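Excinuclease ABC, subunit A. (Deinococcus radiodurans, PDB 2VF7) binds DNA and hydrolyses ATP as a zinc-containing member of the UvrA family, and probably takes part in recognising damage during DNA repair. Local coordinates at residues V33-G43 / K428-H439; R446-G454 / I464-L473. The protein carries 1 engineered substitution. One frame throughout, in Å; residues are numbered along the deposited sequence.

How the contacts relate
From the N terminus, 33-43 comes first and runs out toward the P-loop. Nearly 400 residues follow, much of them helical and including the DNA-binding domain, before 428-439 returns alongside it and contact 1 closes this very long loop. After the short helix 441-444 the chain enters 446-454, and contact 2 closes a short hairpin with 464-473. The two contacts are therefore in series, neither nested nor crossed. They share one mixed sheet in which 433-437, 38-42, 449-453 and 464-468 are successive neighbours. Strand 38-42, lying between 433-437 and 449-453, links the two contacts: T42 N lies 2.8 Å from V451 O. P34, at the end of strand 29-34, packs against the indole of W449.

Contact 1: residues V33-G43 / K428-H439; sequences VPRDALVVFTG and KRGGNSLFVVEH
Strands 38-42 and 433-437 run side by side and parallel in the core sheet of the first ABC-type nucleotide-binding fold, L38 to F41 in step with L434 to V437. The backbone ladder alternates between them: L434 N gives to A37 O, V39 N to L434 O at 2.9 Å, V436 N to V39 O, and F41 N to V436 O at 2.7 Å. The last rung, E438 N to F41 O at 3.4 Å, is weak. At the entry, S433 OG stands anti to its own carbonyl carbon (chi1 -49°) and accepts from D36 N at 2.7 Å in an almost straight bond. Farther on, CG and CD of K428 lie against D36 O and A37 CA, while NZ forms a salt bridge with D448. Strand 38-42 leads straight into the Walker A P-loop that holds one ADP, and H439, two residues past the end of strand 433-437, probably occupies the switch-histidine position of ABC ATPases, its ring close to K49. A water joins the two strand ends, accepting from G43 N at 2.8 Å and donating to E438 O. On the sheet face of V39 and F41, the edge of the F41 ring points at the face of F435 in an offset edge-to-face pair, planes at 70° and centroids 5.6 Å apart. F41 CE2 comes within 3.5 Å of F435 CB, and F435 CZ meets V33 CG2 at 3.7 Å. L57 of helix 49-69 packs against both phenylalanine side chains. With an alanine at F435 the F41 edge would probably lose its facing ring, and V33 CG2 its contact with CZ. On the opposite face, L38 CD1 packs on V436 CG2; just past the strand, E438 CB meets V40 CG1.

Contact 2: residues R446-G454 / I464-L473; sequences RADWLVDVG and ILYSGPPEGL
W449 lays its indole over the backbone of S467 and G468, and its NE1 donates to S467 OG at 2.8 Å in a bent bond (139°), the hydroxyl tilted from the ring plane. That hydroxyl has a second partner in K32 O of strand 29-34. G468 CA sits 3.4 Å from the centroid of the six-membered ring, a CH-pi contact over its face. L450 has both backbone polar atoms engaged by G468: its N reaches G468 O at 2.8 Å, the donor standing above the carbonyl plane, and its O receives G468 N at 3.2 Å. Next, D452 N gives to Y466 O at 3.0 Å, and D452 O takes L465 N at 2.7 Å. This is the antiparallel hairpin at the sheet margin, broken by a classic beta bulge in which L465 and Y466 both face D452; beyond it V453 pairs with I464. The carboxylate of D452 is held by three hydroxyls, those of T42 and T481 on OD2 and that of S479 on OD1, while L465 CD1 lies against OD1. Y466 OH donates to P469 O at 2.7 Å, approaching in that carbonyl's plane, on a lone pair; G472 N gives to the same oxygen, fixing the turn. L473 sets CD1 against D452 CB and crosses the L450 side chain at about a right angle, the CD2 atoms 3.9 Å apart.

Contact 1: residues V33-G43 / K428-H439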
loop_
_atom_site.group_PDB
_atom_site.type_symbol
_atom_site.label_atom_id
_atom_site.label_comp_id
_atom_site.label_asym_id
_atom_site.label_seq_id
_atom_site.Cartn_x
_atom_site.Cartn_y
_atom_site.Cartn_z
ATOM N N VAL A 33 -18.488 -7.601 23.328
ATOM C CA VAL A 33 -19.116 -8.504 22.349
ATOM C C VAL A 33 -18.282 -9.773 22.149
ATOM O O VAL A 33 -17.050 -9.698 22.025
ATOM C CB VAL A 33 -19.407 -7.802 20.962
ATOM C CG1 VAL A 33 -20.244 -6.591 21.152
ATOM C CG2 VAL A 33 -18.140 -7.406 20.266
ATOM N N PRO A 34 -18.954 -10.940 22.096
ATOM C CA PRO A 34 -18.234 -12.201 21.933
ATOM C C PRO A 34 -17.550 -12.310 20.574
ATOM O O PRO A 34 -18.047 -11.792 19.568
ATOM C CB PRO A 34 -19.330 -13.257 22.095
ATOM C CG PRO A 34 -20.586 -12.577 21.803
ATOM C CD PRO A 34 -20.410 -11.151 22.190
ATOM N N ARG A 35 -16.392 -12.950 20.551
ATOM C CA ARG A 35 -15.755 -13.254 19.285
ATOM C C ARG A 35 -16.191 -14.679 18.983
ATOM O O ARG A 35 -16.723 -15.347 19.881
ATOM C CB ARG A 35 -14.221 -13.008 19.330
ATOM C CG ARG A 35 -13.352 -14.185 19.733
ATOM C CD ARG A 35 -11.825 -13.865 19.635
ATOM N NE ARG A 35 -11.495 -12.654 20.381
ATOM C CZ ARG A 35 -11.308 -12.606 21.696
ATOM N NH1 ARG A 35 -11.388 -13.703 22.423
ATOM N NH2 ARG A 35 -11.042 -11.450 22.284
ATOM N N ASP A 36 -16.057 -15.110 17.727
ATOM C CA ASP A 36 -16.498 -16.457 17.261
ATOM C C ASP A 36 -18.009 -16.644 17.320
ATOM O O ASP A 36 -18.518 -17.747 17.536
ATOM C CB ASP A 36 -15.776 -17.600 18.002
ATOM C CG ASP A 36 -14.242 -17.458 17.980
ATOM O OD1 ASP A 36 -13.632 -17.509 16.894
ATOM O OD2 ASP A 36 -13.641 -17.308 19.064
ATOM N N ALA A 37 -18.731 -15.557 17.084
ATOM C CA ALA A 37 -20.181 -15.593 17.124
ATOM C C ALA A 37 -20.761 -14.655 16.067
ATOM O O ALA A 37 -20.044 -13.784 15.561
ATOM C CB ALA A 37 -20.678 -15.229 18.525
ATOM N N LEU A 38 -22.034 -14.875 15.716
ATOM C CA LEU A 38 -22.821 -13.946 14.929
ATOM C C LEU A 38 -23.374 -12.835 15.820
ATOM O O LEU A 38 -24.339 -13.057 16.548
ATOM C CB LEU A 38 -23.978 -14.673 14.218
ATOM C CG LEU A 38 -25.010 -13.831 13.444
ATOM C CD1 LEU A 38 -24.364 -13.080 12.252
ATOM C CD2 LEU A 38 -26.199 -14.655 12.994
ATOM N N VAL A 39 -22.754 -11.655 15.751
ATOM C CA VAL A 39 -23.177 -10.490 16.531
ATOM C C VAL A 39 -23.889 -9.507 15.611
ATOM O O VAL A 39 -23.336 -9.095 14.588
ATOM C CB VAL A 39 -21.989 -9.761 17.241
ATOM C CG1 VAL A 39 -22.504 -8.643 18.142
ATOM C CG2 VAL A 39 -21.176 -10.716 18.063
ATOM N N VAL A 40 -25.115 -9.141 15.972
ATOM C CA VAL A 40 -25.917 -8.208 15.172
ATOM C C VAL A 40 -26.050 -6.881 15.912
ATOM O O VAL A 40 -26.346 -6.861 17.091
ATOM C CB VAL A 40 -27.309 -8.822 14.801
ATOM C CG1 VAL A 40 -28.158 -7.843 14.037
ATOM C CG2 VAL A 40 -27.128 -10.067 13.949
ATOM N N PHE A 41 -25.781 -5.784 15.214
ATOM C CA PHE A 41 -25.897 -4.441 15.762
ATOM C C PHE A 41 -27.208 -3.846 15.276
ATOM O O PHE A 41 -27.452 -3.793 14.068
ATOM C CB PHE A 41 -24.695 -3.582 15.330
ATOM C CG PHE A 41 -23.362 -4.069 15.892
ATOM C CD1 PHE A 41 -22.788 -3.446 16.987
ATOM C CD2 PHE A 41 -22.704 -5.172 15.332
ATOM C CE1 PHE A 41 -21.560 -3.902 17.517
ATOM C CE2 PHE A 41 -21.497 -5.649 15.863
ATOM C CZ PHE A 41 -20.918 -4.993 16.952
ATOM N N THR A 42 -28.060 -3.425 16.214
ATOM C CA THR A 42 -29.433 -3.014 15.871
ATOM C C THR A 42 -29.900 -1.687 16.486
ATOM O O THR A 42 -29.238 -1.124 17.358
ATOM C CB THR A 42 -30.467 -4.131 16.165
ATOM O OG1 THR A 42 -30.759 -4.171 17.564
ATOM C CG2 THR A 42 -29.947 -5.488 15.713
ATOM N N GLY A 43 -31.047 -1.195 16.023
ATOM C CA GLY A 43 -31.575 0.083 16.472
ATOM C C GLY A 43 -31.934 0.972 15.292
ATOM O O GLY A 43 -31.577 0.651 14.157
ATOM N N LYS A 428 -18.802 -18.501 10.220
ATOM C CA LYS A 428 -18.482 -18.550 11.637
ATOM C C LYS A 428 -17.676 -19.801 11.931
ATOM O O LYS A 428 -16.569 -19.708 12.452
ATOM C CB LYS A 428 -19.765 -18.553 12.467
ATOM C CG LYS A 428 -19.579 -18.342 13.941
ATOM C CD LYS A 428 -20.901 -18.434 14.648
ATOM C CE LYS A 428 -21.086 -19.773 15.291
ATOM N NZ LYS A 428 -22.326 -19.821 16.111
ATOM N N ARG A 429 -18.229 -20.954 11.555
ATOM C CA ARG A 429 -17.652 -22.263 11.847
ATOM C C ARG A 429 -16.285 -22.522 11.210
ATOM O O ARG A 429 -15.670 -23.540 11.479
ATOM C CB ARG A 429 -18.626 -23.374 11.452
ATOM C CG ARG A 429 -19.911 -23.401 12.266
ATOM C CD ARG A 429 -20.409 -24.837 12.500
ATOM N NE ARG A 429 -20.224 -25.692 11.323
ATOM C CZ ARG A 429 -21.044 -25.721 10.269
ATOM N NH1 ARG A 429 -22.125 -24.947 10.234
ATOM N NH2 ARG A 429 -20.780 -26.528 9.245
ATOM N N GLY A 430 -15.824 -21.608 10.363
ATOM C CA GLY A 430 -14.473 -21.673 9.797
ATOM C C GLY A 430 -13.381 -21.071 10.679
ATOM O O GLY A 430 -12.207 -21.082 10.309
ATOM N N GLY A 431 -13.785 -20.540 11.836
ATOM C CA GLY A 431 -12.894 -19.923 12.808
ATOM C C GLY A 431 -12.994 -18.405 12.893
ATOM O O GLY A 431 -12.133 -17.766 13.518
ATOM N N ASN A 432 -14.045 -17.828 12.295
ATOM C CA ASN A 432 -14.208 -16.367 12.188
ATOM C C ASN A 432 -15.313 -15.783 13.087
ATOM O O ASN A 432 -16.111 -16.517 13.659
ATOM C CB ASN A 432 -14.451 -15.944 10.729
ATOM C CG ASN A 432 -13.510 -16.625 9.745
ATOM O OD1 ASN A 432 -12.304 -16.398 9.747
ATOM N ND2 ASN A 432 -14.075 -17.466 8.886
ATOM N N SER A 433 -15.332 -14.454 13.203
ATOM C CA SER A 433 -16.345 -13.708 13.963
ATOM C C SER A 433 -17.080 -12.774 13.010
ATOM O O SER A 433 -16.480 -12.234 12.074
ATOM C CB SER A 433 -15.695 -12.862 15.075
ATOM O OG SER A 433 -14.770 -13.601 15.860
ATOM N N LEU A 434 -18.366 -12.548 13.270
ATOM C CA LEU A 434 -19.196 -11.767 12.366
ATOM C C LEU A 434 -19.864 -10.594 13.077
ATOM O O LEU A 434 -20.599 -10.779 14.044
ATOM C CB LEU A 434 -20.243 -12.679 11.703
ATOM C CG LEU A 434 -19.691 -13.906 10.957
ATOM C CD1 LEU A 434 -20.569 -15.102 11.191
ATOM C CD2 LEU A 434 -19.558 -13.641 9.499
ATOM N N PHE A 435 -19.576 -9.380 12.612
ATOM C CA PHE A 435 -20.257 -8.189 13.115
ATOM C C PHE A 435 -21.217 -7.709 12.022
ATOM O O PHE A 435 -20.783 -7.290 10.951
ATOM C CB PHE A 435 -19.273 -7.064 13.507
ATOM C CG PHE A 435 -18.382 -7.379 14.708
ATOM C CD1 PHE A 435 -18.601 -8.501 15.518
ATOM C CD2 PHE A 435 -17.316 -6.520 15.032
ATOM C CE1 PHE A 435 -17.768 -8.759 16.609
ATOM C CE2 PHE A 435 -16.479 -6.779 16.121
ATOM C CZ PHE A 435 -16.699 -7.889 16.909
ATOM N N VAL A 436 -22.512 -7.757 12.306
ATOM C CA VAL A 436 -23.531 -7.534 11.291
ATOM C C VAL A 436 -24.501 -6.447 11.711
ATOM O O VAL A 436 -25.225 -6.627 12.671
ATOM C CB VAL A 436 -24.336 -8.820 11.030
ATOM C CG1 VAL A 436 -25.452 -8.585 9.980
ATOM C CG2 VAL A 436 -23.394 -9.943 10.603
ATOM N N VAL A 437 -24.497 -5.311 11.013
ATOM C CA VAL A 437 -25.590 -4.360 11.189
ATOM C C VAL A 437 -26.747 -4.720 10.285
ATOM O O VAL A 437 -26.612 -4.780 9.061
ATOM C CB VAL A 437 -25.155 -2.844 11.149
ATOM C CG1 VAL A 437 -23.715 -2.680 10.739
ATOM C CG2 VAL A 437 -26.103 -1.991 10.330
ATOM N N GLU A 438 -27.880 -4.975 10.923
ATOM C CA GLU A 438 -29.049 -5.534 10.276
ATOM C C GLU A 438 -30.338 -4.929 10.836
ATOM O O GLU A 438 -30.412 -4.540 12.014
ATOM C CB GLU A 438 -29.055 -7.066 10.445
ATOM C CG GLU A 438 -30.098 -7.802 9.631
ATOM C CD GLU A 438 -30.018 -7.518 8.133
ATOM O OE1 GLU A 438 -29.203 -8.180 7.448
ATOM O OE2 GLU A 438 -30.785 -6.654 7.629
ATOM N N HIS A 439 -31.349 -4.854 9.971
ATOM C CA HIS A 439 -32.712 -4.488 10.365
ATOM C C HIS A 439 -33.693 -5.654 10.284
ATOM O O HIS A 439 -34.729 -5.640 10.945
ATOM C CB HIS A 439 -33.204 -3.317 9.522
ATOM C CG HIS A 439 -32.509 -2.038 9.840
ATOM N ND1 HIS A 439 -31.605 -1.453 8.983
ATOM C CD2 HIS A 439 -32.557 -1.249 10.939
ATOM C CE1 HIS A 439 -31.147 -0.339 9.528
ATOM N NE2 HIS A 439 -31.699 -0.199 10.721
HETATM O O HOH W 1 -32.043 -2.454 13.736
#

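Contact 2: residues R446-G454 / I464-L473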
loop_
_atom_site.group_PDB
_atom_site.type_symbol
_atom_site.label_atom_id
_atom_site.label_comp_id
_atom_site.label_asym_id
_atom_site.label_seq_id
_atom_site.Cartn_x
_atom_site.Cartn_y
_atom_site.Cartn_z
ATOM N N ARG A 446 -31.988 -14.818 15.009
ATOM C CA ARG A 446 -31.146 -16.018 14.955
ATOM C C ARG A 446 -29.702 -15.789 15.443
ATOM O O ARG A 446 -28.886 -16.721 15.496
ATOM C CB ARG A 446 -31.183 -16.619 13.549
ATOM C CG ARG A 446 -32.556 -17.228 13.209
ATOM C CD ARG A 446 -32.648 -18.699 13.616
ATOM N NE ARG A 446 -31.692 -19.481 12.833
ATOM C CZ ARG A 446 -31.996 -20.146 11.723
ATOM N NH1 ARG A 446 -33.247 -20.158 11.271
ATOM N NH2 ARG A 446 -31.053 -20.813 11.073
ATOM N N ALA A 447 -29.410 -14.547 15.807
ATOM C CA ALA A 447 -28.081 -14.138 16.207
ATOM C C ALA A 447 -27.684 -14.671 17.590
ATOM O O ALA A 447 -28.535 -14.828 18.463
ATOM C CB ALA A 447 -27.980 -12.613 16.167
ATOM N N ASP A 448 -26.386 -14.932 17.770
ATOM C CA ASP A 448 -25.834 -15.411 19.034
ATOM C C ASP A 448 -25.902 -14.300 20.091
ATOM O O ASP A 448 -26.187 -14.556 21.260
ATOM C CB ASP A 448 -24.380 -15.880 18.846
ATOM C CG ASP A 448 -24.254 -17.125 17.938
ATOM O OD1 ASP A 448 -23.387 -17.147 17.027
ATOM O OD2 ASP A 448 -25.004 -18.090 18.145
ATOM N N TRP A 449 -25.647 -13.068 19.661
ATOM C CA TRP A 449 -25.564 -11.913 20.546
ATOM C C TRP A 449 -26.090 -10.691 19.780
ATOM O O TRP A 449 -26.041 -10.645 18.538
ATOM C CB TRP A 449 -24.097 -11.715 20.928
ATOM C CG TRP A 449 -23.747 -10.709 22.011
ATOM C CD1 TRP A 449 -23.437 -9.395 21.830
ATOM C CD2 TRP A 449 -23.563 -10.969 23.415
ATOM N NE1 TRP A 449 -23.117 -8.808 23.027
ATOM C CE2 TRP A 449 -23.173 -9.756 24.016
ATOM C CE3 TRP A 449 -23.709 -12.106 24.221
ATOM C CZ2 TRP A 449 -22.942 -9.637 25.383
ATOM C CZ3 TRP A 449 -23.483 -11.988 25.583
ATOM C CH2 TRP A 449 -23.108 -10.757 26.152
ATOM N N LEU A 450 -26.604 -9.703 20.512
ATOM C CA LEU A 450 -27.016 -8.471 19.862
ATOM C C LEU A 450 -26.709 -7.206 20.646
ATOM O O LEU A 450 -26.789 -7.186 21.858
ATOM C CB LEU A 450 -28.487 -8.555 19.421
ATOM C CG LEU A 450 -29.637 -7.946 20.190
ATOM C CD1 LEU A 450 -29.656 -6.422 20.046
ATOM C CD2 LEU A 450 -30.916 -8.551 19.644
ATOM N N VAL A 451 -26.330 -6.158 19.927
ATOM C CA VAL A 451 -26.068 -4.843 20.510
ATOM C C VAL A 451 -27.095 -3.820 19.996
ATOM O O VAL A 451 -27.059 -3.438 18.818
ATOM C CB VAL A 451 -24.651 -4.349 20.162
ATOM C CG1 VAL A 451 -24.294 -3.137 20.996
ATOM C CG2 VAL A 451 -23.604 -5.476 20.334
ATOM N N ASP A 452 -28.000 -3.388 20.880
ATOM C CA ASP A 452 -29.042 -2.413 20.513
ATOM C C ASP A 452 -28.628 -1.013 20.933
ATOM O O ASP A 452 -28.376 -0.744 22.116
ATOM C CB ASP A 452 -30.420 -2.781 21.104
ATOM C CG ASP A 452 -31.584 -2.145 20.333
ATOM O OD1 ASP A 452 -32.436 -1.465 20.965
ATOM O OD2 ASP A 452 -31.665 -2.332 19.091
ATOM N N VAL A 453 -28.574 -0.130 19.942
ATOM C CA VAL A 453 -28.003 1.203 20.088
ATOM C C VAL A 453 -29.085 2.313 20.106
ATOM O O VAL A 453 -30.019 2.311 19.298
ATOM C CB VAL A 453 -26.941 1.481 18.973
ATOM C CG1 VAL A 453 -26.448 2.892 19.030
ATOM C CG2 VAL A 453 -25.752 0.538 19.092
ATOM N N GLY A 454 -28.933 3.223 21.071
ATOM C CA GLY A 454 -29.613 4.512 21.153
ATOM C C GLY A 454 -31.087 4.382 21.398
ATOM O O GLY A 454 -31.719 3.426 20.905
ATOM N N ILE A 464 -25.991 2.459 24.539
ATOM C CA ILE A 464 -26.169 1.011 24.447
ATOM C C ILE A 464 -27.354 0.674 25.293
ATOM O O ILE A 464 -27.344 0.894 26.496
ATOM C CB ILE A 464 -24.898 0.216 24.938
ATOM C CG1 ILE A 464 -23.624 0.636 24.175
ATOM C CG2 ILE A 464 -25.115 -1.299 24.873
ATOM C CD1 ILE A 464 -23.753 0.633 22.671
ATOM N N LEU A 465 -28.398 0.170 24.654
ATOM C CA LEU A 465 -29.592 -0.224 25.383
ATOM C C LEU A 465 -29.430 -1.635 25.931
ATOM O O LEU A 465 -29.908 -1.957 27.027
ATOM C CB LEU A 465 -30.822 -0.136 24.483
ATOM C CG LEU A 465 -30.995 1.166 23.697
ATOM C CD1 LEU A 465 -32.390 1.233 23.124
ATOM C CD2 LEU A 465 -30.682 2.403 24.537
ATOM N N TYR A 466 -28.737 -2.465 25.157
ATOM C CA TYR A 466 -28.582 -3.877 25.469
ATOM C C TYR A 466 -27.345 -4.461 24.794
ATOM O O TYR A 466 -27.050 -4.134 23.665
ATOM C CB TYR A 466 -29.846 -4.641 25.045
ATOM C CG TYR A 466 -29.844 -6.118 25.404
ATOM C CD1 TYR A 466 -29.886 -6.518 26.733
ATOM C CD2 TYR A 466 -29.789 -7.107 24.403
ATOM C CE1 TYR A 466 -29.871 -7.841 27.067
ATOM C CE2 TYR A 466 -29.768 -8.442 24.729
ATOM C CZ TYR A 466 -29.815 -8.807 26.076
ATOM O OH TYR A 466 -29.795 -10.131 26.467
ATOM N N SER A 467 -26.602 -5.292 25.521
ATOM C CA SER A 467 -25.614 -6.183 24.917
ATOM C C SER A 467 -25.791 -7.573 25.537
ATOM O O SER A 467 -25.463 -7.784 26.694
ATOM C CB SER A 467 -24.191 -5.637 25.129
ATOM O OG SER A 467 -23.206 -6.407 24.443
ATOM N N GLY A 468 -26.337 -8.509 24.772
ATOM C CA GLY A 468 -26.532 -9.884 25.229
ATOM C C GLY A 468 -27.268 -10.689 24.166
ATOM O O GLY A 468 -27.585 -10.149 23.106
ATOM N N PRO A 469 -27.544 -11.983 24.439
ATOM C CA PRO A 469 -28.389 -12.811 23.563
ATOM C C PRO A 469 -29.733 -12.129 23.275
ATOM O O PRO A 469 -30.247 -11.411 24.134
ATOM C CB PRO A 469 -28.632 -14.073 24.400
ATOM C CG PRO A 469 -27.468 -14.153 25.318
ATOM C CD PRO A 469 -27.066 -12.738 25.615
ATOM N N PRO A 470 -30.309 -12.342 22.076
ATOM C CA PRO A 470 -31.595 -11.714 21.713
ATOM C C PRO A 470 -32.721 -11.818 22.745
ATOM O O PRO A 470 -33.427 -10.837 22.955
ATOM C CB PRO A 470 -31.977 -12.440 20.426
ATOM C CG PRO A 470 -30.647 -12.716 19.789
ATOM C CD PRO A 470 -29.775 -13.144 20.958
ATOM N N GLU A 471 -32.867 -12.966 23.402
ATOM C CA GLU A 471 -34.005 -13.212 24.293
ATOM C C GLU A 471 -34.098 -12.275 25.504
ATOM O O GLU A 471 -35.175 -12.105 26.079
ATOM C CB GLU A 471 -34.019 -14.678 24.756
ATOM C CG GLU A 471 -34.447 -15.681 23.668
ATOM C CD GLU A 471 -35.963 -15.745 23.468
ATOM O OE1 GLU A 471 -36.686 -16.168 24.404
ATOM O OE2 GLU A 471 -36.430 -15.379 22.366
ATOM N N GLY A 472 -32.974 -11.674 25.886
ATOM C CA GLY A 472 -32.929 -10.762 27.030
ATOM C C GLY A 472 -33.315 -9.329 26.700
ATOM O O GLY A 472 -33.411 -8.486 27.593
ATOM N N LEU A 473 -33.524 -9.051 25.416
ATOM C CA LEU A 473 -34.009 -7.748 24.963
ATOM C C LEU A 473 -35.484 -7.579 25.372
ATOM O O LEU A 473 -36.037 -6.475 25.405
ATOM C CB LEU A 473 -33.832 -7.641 23.446
ATOM C CG LEU A 473 -33.960 -6.312 22.697
ATOM C CD1 LEU A 473 -32.923 -5.292 23.143
ATOM C CD2 LEU A 473 -33.845 -6.554 21.215
#